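Side-chain contact in diheme cytochrome C NAPB (Haemophilus influenzae, PDB 1JNI), which probably passes electrons, through two stacked c-type hemes, to the catalytic subunit of the periplasmic nitrate reductase: residues N55-C60 and Y95-C100. Residues are numbered along the deposited sequence; the frame is centred on the assembly and turned at random.
With HEC (heme c), chain B.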
ATOM      1  N   ASN A  55       8.515   4.878   0.716  1.00 18.66           N
ATOM      2  CA  ASN A  55       7.518   3.825   0.331  1.00 16.85           C
ATOM      3  C   ASN A  55       6.993   4.161  -1.073  1.00 16.00           C
ATOM      4  O   ASN A  55       6.089   4.939  -1.241  1.00 16.42           O
ATOM      5  CB  ASN A  55       6.374   3.690   1.309  1.00 18.85           C
ATOM      6  CG  ASN A  55       5.527   2.466   1.048  1.00 19.07           C
ATOM      7  OD1 ASN A  55       5.247   2.174  -0.127  1.00 20.04           O
ATOM      8  ND2 ASN A  55       5.132   1.745   2.099  1.00 19.88           N
ATOM      9  N   GLN A  56       7.592   3.566  -2.085  1.00 16.37           N
ATOM     10  CA  GLN A  56       7.271   3.953  -3.455  1.00 16.80           C
ATOM     11  C   GLN A  56       5.931   3.375  -3.898  1.00 16.33           C
ATOM     12  O   GLN A  56       5.290   3.921  -4.816  1.00 17.36           O
ATOM     13  CB  GLN A  56       8.435   3.596  -4.374  1.00 17.27           C
ATOM     14  CG  GLN A  56       9.710   4.408  -4.136  1.00 17.30           C
ATOM     15  CD  GLN A  56      10.728   4.074  -5.203  1.00 25.31           C
ATOM     16  OE1 GLN A  56      11.210   2.965  -5.377  1.00 21.46           O
ATOM     17  NE2 GLN A  56      11.070   5.066  -6.022  1.00 37.42           N
ATOM     18  N   CYS A  57       5.389   2.368  -3.221  1.00 14.75           N
ATOM     19  CA  CYS A  57       4.046   1.909  -3.518  1.00 15.64           C
ATOM     20  C   CYS A  57       2.980   3.027  -3.335  1.00 14.32           C
ATOM     21  O   CYS A  57       1.994   3.104  -4.077  1.00 15.36           O
ATOM     22  CB  CYS A  57       3.658   0.730  -2.647  1.00 15.89           C
ATOM     23  SG  CYS A  57       4.851  -0.623  -2.554  1.00 16.86           S
ATOM     24  N   LEU A  58       3.227   3.906  -2.347  1.00 15.65           N
ATOM     25  CA  LEU A  58       2.268   4.940  -2.046  1.00 15.82           C
ATOM     26  C   LEU A  58       2.289   6.074  -3.066  1.00 14.49           C
ATOM     27  O   LEU A  58       1.416   6.936  -3.032  1.00 17.22           O
ATOM     28  CB  LEU A  58       2.540   5.426  -0.609  1.00 18.01           C
ATOM     29  CG  LEU A  58       2.173   4.372   0.486  1.00 18.03           C
ATOM     30  CD1 LEU A  58       2.602   4.914   1.844  1.00 22.29           C
ATOM     31  CD2 LEU A  58       0.705   4.029   0.509  1.00 22.12           C
ATOM     32  N   ASN A  59       3.248   6.082  -3.985  1.00 15.14           N
ATOM     33  CA  ASN A  59       3.235   7.108  -5.033  1.00 15.47           C
ATOM     34  C   ASN A  59       2.000   6.948  -5.907  1.00 15.43           C
ATOM     35  O   ASN A  59       1.614   7.910  -6.589  1.00 17.25           O
ATOM     36  CB  ASN A  59       4.442   7.025  -5.970  1.00 19.29           C
ATOM     37  CG  ASN A  59       5.802   7.266  -5.424  1.00 21.43           C
ATOM     38  OD1 ASN A  59       5.950   7.783  -4.310  1.00 32.26           O
ATOM     39  ND2 ASN A  59       6.816   6.852  -6.200  1.00 32.22           N
ATOM     40  N   CYS A  60       1.398   5.757  -5.923  1.00 14.19           N
ATOM     41  CA  CYS A  60       0.178   5.478  -6.685  1.00 13.77           C
ATOM     42  C   CYS A  60      -0.997   5.095  -5.772  1.00 13.73           C
ATOM     43  O   CYS A  60      -2.108   5.544  -6.095  1.00 15.24           O
ATOM     44  CB  CYS A  60       0.399   4.391  -7.750  1.00 15.71           C
ATOM     45  SG  CYS A  60       1.641   4.908  -9.004  1.00 16.50           S
ATOM     46  N   TYR A  95       2.353  -1.050   6.468  1.00 22.52           N
ATOM     47  CA  TYR A  95       3.329  -0.223   5.774  1.00 20.45           C
ATOM     48  C   TYR A  95       4.265  -1.013   4.874  1.00 18.47           C
ATOM     49  O   TYR A  95       4.502  -0.624   3.745  1.00 18.12           O
ATOM     50  CB  TYR A  95       4.157   0.592   6.785  1.00 21.54           C
ATOM     51  CG  TYR A  95       5.186   1.503   6.181  1.00 19.74           C
ATOM     52  CD1 TYR A  95       4.875   2.787   5.785  1.00 19.39           C
ATOM     53  CD2 TYR A  95       6.504   1.099   5.997  1.00 19.77           C
ATOM     54  CE1 TYR A  95       5.860   3.594   5.230  1.00 21.35           C
ATOM     55  CE2 TYR A  95       7.492   1.887   5.451  1.00 18.52           C
ATOM     56  CZ  TYR A  95       7.152   3.168   5.072  1.00 16.91           C
ATOM     57  OH  TYR A  95       8.113   3.999   4.506  1.00 20.25           O
ATOM     58  N   PHE A  96       4.797  -2.114   5.415  1.00 18.80           N
ATOM     59  CA  PHE A  96       5.724  -2.920   4.630  1.00 20.26           C
ATOM     60  C   PHE A  96       4.911  -3.848   3.738  1.00 21.10           C
ATOM     61  O   PHE A  96       4.747  -5.027   4.078  1.00 21.45           O
ATOM     62  CB  PHE A  96       6.734  -3.653   5.513  1.00 19.96           C
ATOM     63  CG  PHE A  96       7.695  -2.681   6.191  1.00 19.09           C
ATOM     64  CD1 PHE A  96       7.596  -2.415   7.533  1.00 22.27           C
ATOM     65  CD2 PHE A  96       8.701  -2.063   5.460  1.00 20.64           C
ATOM     66  CE1 PHE A  96       8.471  -1.583   8.190  1.00 24.83           C
ATOM     67  CE2 PHE A  96       9.578  -1.201   6.113  1.00 22.45           C
ATOM     68  CZ  PHE A  96       9.451  -0.955   7.462  1.00 22.72           C
ATOM     69  N   CYS A  97       4.412  -3.348   2.622  1.00 17.98           N
ATOM     70  CA  CYS A  97       3.493  -3.938   1.656  1.00 16.76           C
ATOM     71  C   CYS A  97       3.837  -5.365   1.219  1.00 17.65           C
ATOM     72  O   CYS A  97       2.960  -6.236   1.127  1.00 19.10           O
ATOM     73  CB  CYS A  97       3.332  -3.089   0.373  1.00 17.27           C
ATOM     74  SG  CYS A  97       3.279  -1.283   0.661  1.00 17.61           S
ATOM     75  N   LEU A  98       5.104  -5.631   0.910  1.00 20.59           N
ATOM     76  CA  LEU A  98       5.524  -6.947   0.373  1.00 23.18           C
ATOM     77  C   LEU A  98       5.736  -8.001   1.432  1.00 24.10           C
ATOM     78  O   LEU A  98       6.112  -9.169   1.148  1.00 27.53           O
ATOM     79  CB  LEU A  98       6.744  -6.749  -0.551  1.00 25.37           C
ATOM     80  CG  LEU A  98       6.539  -5.909  -1.818  1.00 27.99           C
ATOM     81  CD1 LEU A  98       7.771  -5.857  -2.702  1.00 36.87           C
ATOM     82  CD2 LEU A  98       5.373  -6.406  -2.687  1.00 30.12           C
ATOM     83  N   GLN A  99       5.499  -7.699   2.703  1.00 21.95           N
ATOM     84  CA  GLN A  99       5.453  -8.736   3.742  1.00 23.77           C
ATOM     85  C   GLN A  99       4.180  -9.571   3.525  1.00 21.72           C
ATOM     86  O   GLN A  99       4.130 -10.737   3.934  1.00 22.74           O
ATOM     87  CB  GLN A  99       5.409  -8.203   5.169  1.00 26.17           C
ATOM     88  CG  GLN A  99       6.568  -7.510   5.865  1.00 30.26           C
ATOM     89  CD  GLN A  99       6.349  -7.081   7.302  1.00 30.08           C
ATOM     90  OE1 GLN A  99       7.158  -6.368   7.946  1.00 41.61           O
ATOM     91  NE2 GLN A  99       5.252  -7.404   7.987  1.00 44.22           N
ATOM     92  N   CYS A 100       3.121  -8.998   2.956  1.00 19.90           N
ATOM     93  CA  CYS A 100       1.810  -9.623   2.774  1.00 18.41           C
ATOM     94  C   CYS A 100       1.405  -9.862   1.338  1.00 18.50           C
ATOM     95  O   CYS A 100       0.783 -10.880   1.052  1.00 24.00           O
ATOM     96  CB  CYS A 100       0.767  -8.717   3.439  1.00 19.35           C
ATOM     97  SG  CYS A 100       0.993  -8.510   5.223  1.00 20.02           S
TER
HETATM   98 FE   HEC B 125      -2.707  -4.453   1.504  1.00 16.19          FE
HETATM   99  CHA HEC B 125      -5.856  -5.138   0.389  1.00 16.75           C
HETATM  100  CHB HEC B 125      -2.199  -2.318  -1.090  1.00 16.32           C
HETATM  101  CHC HEC B 125       0.227  -3.372   2.960  1.00 17.44           C
HETATM  102  CHD HEC B 125      -2.944  -6.951   3.815  1.00 17.32           C
HETATM  103  NA  HEC B 125      -3.762  -3.896  -0.056  1.00 15.21           N
HETATM  104  C1A HEC B 125      -5.091  -4.223  -0.323  1.00 16.58           C
HETATM  105  C2A HEC B 125      -5.583  -3.538  -1.532  1.00 16.18           C
HETATM  106  C3A HEC B 125      -4.521  -2.783  -1.964  1.00 15.26           C
HETATM  107  C4A HEC B 125      -3.421  -3.025  -1.037  1.00 15.48           C
HETATM  108  CMA HEC B 125      -4.465  -1.805  -3.136  1.00 16.21           C
HETATM  109  CAA HEC B 125      -7.027  -3.550  -2.071  1.00 19.37           C
HETATM  110  CBA HEC B 125      -7.900  -2.389  -1.519  1.00 21.83           C
HETATM  111  CGA HEC B 125      -7.984  -2.547  -0.023  1.00 21.23           C
HETATM  112  O1A HEC B 125      -8.760  -3.428   0.412  1.00 26.31           O
HETATM  113  O2A HEC B 125      -7.282  -1.854   0.790  1.00 22.86           O
HETATM  114  NB  HEC B 125      -1.302  -3.145   1.032  1.00 15.40           N
HETATM  115  C1B HEC B 125      -1.222  -2.394  -0.119  1.00 14.46           C
HETATM  116  C2B HEC B 125      -0.052  -1.496  -0.094  1.00 15.45           C
HETATM  117  C3B HEC B 125       0.568  -1.701   1.119  1.00 15.92           C
HETATM  118  C4B HEC B 125      -0.231  -2.730   1.798  1.00 15.60           C
HETATM  119  CMB HEC B 125       0.367  -0.560  -1.252  1.00 17.09           C
HETATM  120  CAB HEC B 125       1.663  -0.982   1.675  1.00 17.13           C
HETATM  121  CBB HEC B 125       1.527   0.503   1.814  1.00 16.82           C
HETATM  122  NC  HEC B 125      -1.585  -5.068   3.052  1.00 17.36           N
HETATM  123  C1C HEC B 125      -0.409  -4.493   3.514  1.00 16.60           C
HETATM  124  C2C HEC B 125       0.186  -5.311   4.556  1.00 16.79           C
HETATM  125  C3C HEC B 125      -0.658  -6.345   4.760  1.00 16.98           C
HETATM  126  C4C HEC B 125      -1.811  -6.138   3.882  1.00 18.07           C
HETATM  127  CMC HEC B 125       1.570  -5.053   5.190  1.00 22.34           C
HETATM  128  CAC HEC B 125      -0.536  -7.454   5.645  1.00 20.75           C
HETATM  129  CBC HEC B 125      -0.547  -7.162   7.096  1.00 22.11           C
HETATM  130  ND  HEC B 125      -4.085  -5.782   2.000  1.00 17.76           N
HETATM  131  C1D HEC B 125      -4.056  -6.724   3.019  1.00 15.44           C
HETATM  132  C2D HEC B 125      -5.291  -7.453   3.060  1.00 18.72           C
HETATM  133  C3D HEC B 125      -6.108  -6.952   2.095  1.00 18.27           C
HETATM  134  C4D HEC B 125      -5.334  -5.915   1.437  1.00 16.48           C
HETATM  135  CMD HEC B 125      -5.635  -8.621   3.985  1.00 19.83           C
HETATM  136  CAD HEC B 125      -7.566  -7.415   1.892  1.00 19.24           C
HETATM  137  CBD HEC B 125      -8.628  -6.412   2.173  1.00 26.28           C
HETATM  138  CGD HEC B 125      -8.391  -5.376   3.248  1.00 23.81           C
HETATM  139  O1D HEC B 125      -8.474  -4.186   2.909  1.00 28.34           O
HETATM  140  O2D HEC B 125      -8.129  -5.723   4.399  1.00 31.31           O
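The side-chain amide of N55 stands nearly upright on the ring of Y95, the two planes 87° apart, with ND2 over the ring centre and 3.7 Å above it. The same nitrogen comes within 3.0 Å of Y95 O, while N55 CB lies 3.7 Å from Y95 OH, hydrogen-bonded to T51 O in strand 50-51. With CG anti to the backbone N (chi1 -169°) the amide of N55 reaches Y95, and its twist about CB-CG (chi2 -42°) turns ND2 to the ring and OD1 to its own chain. There OD1 accepts two weak hydrogen bonds, from C57 N at 3.1 Å and from L58 N, a capping interaction at the type I turn N55-L58 that leads into the helix.

Sulfur packing forms the second part: C57 SG meets C97 SG at 3.6 Å, a van der Waals contact and not a disulfide; each sulfur is instead committed to a thioether bond with a vinyl-derived carbon of a different heme. C97 SG is bonded to CAB (1.9 Å) and C100 SG to CAC of one heme; C57 and C60 hold the other likewise. L58 CD2 also touches CBB of the C97-linked heme, at 3.8 Å. The contact thus joins two CXXCH heme-binding motifs side by side in the stacked diheme core of NapB.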